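Local atomic coordinates of ribose 5-phosphate isomerase B (Anaplasma phagocytophilum, PDB entry 4EM8), a protein that probably interconverts ribose 5-phosphate and ribulose 5-phosphate, a sugar-phosphate isomerisation of the pentose phosphate pathway. Residues 125-128 against 129-133. Sequence-based numbering, arbitrary orientation.
Sequences VLYT and FMTTA
Thr-131 meets Tyr-127 one helical turn earlier with both branches of its side chain. Its hydroxyl gives a short hydrogen bond to the backbone carbonyl, OG1 of Thr-131 lying 2.6 Å from O of Tyr-127 and above the carbonyl plane. Its methyl rests over one face of the phenol ring in a CH-pi contact, CG2 of Thr-131 standing 4.0 Å from the centroid of the Tyr-127 ring, displaced toward the rim. With chi1 at 49°, OG1 sits between the backbone N and the carbonyl carbon and folds back onto the turn, while CG of Tyr-127, anti to N (chi1 -180°), lies beside the carbonyl carbon, which carries the ring toward the methyl. Threonine suits this place because its two short branches let one residue bond the carbonyl and cover the ring. The amide of Thr-131 makes a weak bond to O of Tyr-127 and a sounder one, N of Thr-131 to O of Thr-128 at 3.1 Å. This is the C-terminal part of helix 119-131, which packs on the parallel sheet of an alpha/beta fold between helices 19-31 and 95-105. OG1 of Thr-132 hydrogen-bonds O of Thr-128 at 2.7 Å, from the face opposite the Thr-131 amide. On the buried side, Leu-126 and Met-130 run alongside each other, CD1 of Leu-126 3.8 Å from CG of Met-130; Leu-126 packs against Leu-25 and Leu-29. Phe-129's large apolar ring suits burial against Leu-110.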
loop_
_atom_site.group_PDB
_atom_site.type_symbol
_atom_site.label_atom_id
_atom_site.label_comp_id
_atom_site.label_asym_id
_atom_site.label_seq_id
_atom_site.Cartn_x
_atom_site.Cartn_y
_atom_site.Cartn_z
ATOM N N VAL A 125 -12.939 3.905 9.897
ATOM C CA VAL A 125 -12.070 2.994 9.146
ATOM C C VAL A 125 -11.369 1.991 10.051
ATOM O O VAL A 125 -11.372 0.779 9.779
ATOM C CB VAL A 125 -11.035 3.727 8.280
ATOM C CG1 VAL A 125 -10.101 2.723 7.589
ATOM C CG2 VAL A 125 -11.750 4.553 7.245
ATOM N N LEU A 126 -10.805 2.518 11.138
ATOM C CA LEU A 126 -10.227 1.735 12.190
ATOM C C LEU A 126 -11.243 0.780 12.823
ATOM O O LEU A 126 -10.903 -0.351 13.052
ATOM C CB LEU A 126 -9.638 2.649 13.263
ATOM C CG LEU A 126 -8.995 1.934 14.470
ATOM C CD1 LEU A 126 -7.862 0.997 14.059
ATOM C CD2 LEU A 126 -8.505 3.002 15.450
ATOM N N TYR A 127 -12.490 1.211 13.041
ATOM C CA TYR A 127 -13.477 0.324 13.660
ATOM C C TYR A 127 -13.737 -0.888 12.743
ATOM O O TYR A 127 -13.699 -2.042 13.182
ATOM C CB TYR A 127 -14.797 1.053 13.970
ATOM C CG TYR A 127 -15.801 0.111 14.611
ATOM C CD1 TYR A 127 -15.612 -0.312 15.918
ATOM C CD2 TYR A 127 -16.899 -0.393 13.900
ATOM C CE1 TYR A 127 -16.497 -1.188 16.531
ATOM C CE2 TYR A 127 -17.796 -1.283 14.504
ATOM C CZ TYR A 127 -17.582 -1.676 15.817
ATOM O OH TYR A 127 -18.424 -2.527 16.476
ATOM N N THR A 128 -13.962 -0.592 11.462
ATOM C CA THR A 128 -14.172 -1.607 10.415
ATOM C C THR A 128 -12.988 -2.574 10.361
ATOM O O THR A 128 -13.178 -3.798 10.452
ATOM C CB THR A 128 -14.395 -0.931 9.062
ATOM O OG1 THR A 128 -15.574 -0.121 9.143
ATOM C CG2 THR A 128 -14.581 -1.943 7.910
ATOM N N PHE A 129 -11.783 -2.023 10.304
ATOM C CA PHE A 129 -10.566 -2.817 10.279
ATOM C C PHE A 129 -10.502 -3.803 11.442
ATOM O O PHE A 129 -10.211 -4.976 11.243
ATOM C CB PHE A 129 -9.329 -1.908 10.316
ATOM C CG PHE A 129 -8.047 -2.603 9.924
ATOM C CD1 PHE A 129 -7.684 -2.724 8.595
ATOM C CD2 PHE A 129 -7.199 -3.136 10.890
ATOM C CE1 PHE A 129 -6.501 -3.330 8.209
ATOM C CE2 PHE A 129 -5.996 -3.739 10.505
ATOM C CZ PHE A 129 -5.657 -3.850 9.167
ATOM N N MET A 130 -10.806 -3.315 12.647
ATOM C CA MET A 130 -10.740 -4.110 13.869
ATOM C C MET A 130 -11.845 -5.168 14.012
ATOM O O MET A 130 -11.649 -6.125 14.748
ATOM C CB MET A 130 -10.785 -3.198 15.113
ATOM C CG MET A 130 -9.637 -2.191 15.240
ATOM S SD MET A 130 -8.021 -2.944 15.529
ATOM C CE MET A 130 -8.290 -3.667 17.149
ATOM N N THR A 131 -12.983 -4.987 13.341
ATOM C CA THR A 131 -14.137 -5.842 13.504
ATOM C C THR A 131 -14.458 -6.715 12.268
ATOM O O THR A 131 -15.498 -7.378 12.246
ATOM C CB THR A 131 -15.383 -5.031 13.890
ATOM O OG1 THR A 131 -15.523 -3.912 13.011
ATOM C CG2 THR A 131 -15.278 -4.504 15.327
ATOM N N THR A 132 -13.587 -6.716 11.264
ATOM C CA THR A 132 -13.772 -7.557 10.059
ATOM C C THR A 132 -12.893 -8.801 10.120
ATOM O O THR A 132 -11.676 -8.737 10.256
ATOM C CB THR A 132 -13.474 -6.780 8.764
ATOM O OG1 THR A 132 -14.225 -5.579 8.742
ATOM C CG2 THR A 132 -13.830 -7.598 7.492
ATOM N N ALA A 133 -13.545 -9.953 10.042
ATOM C CA ALA A 133 -12.889 -11.245 10.005
ATOM C C ALA A 133 -12.268 -11.535 8.632
ATOM O O ALA A 133 -12.786 -11.123 7.577
ATOM C CB ALA A 133 -13.908 -12.345 10.369
#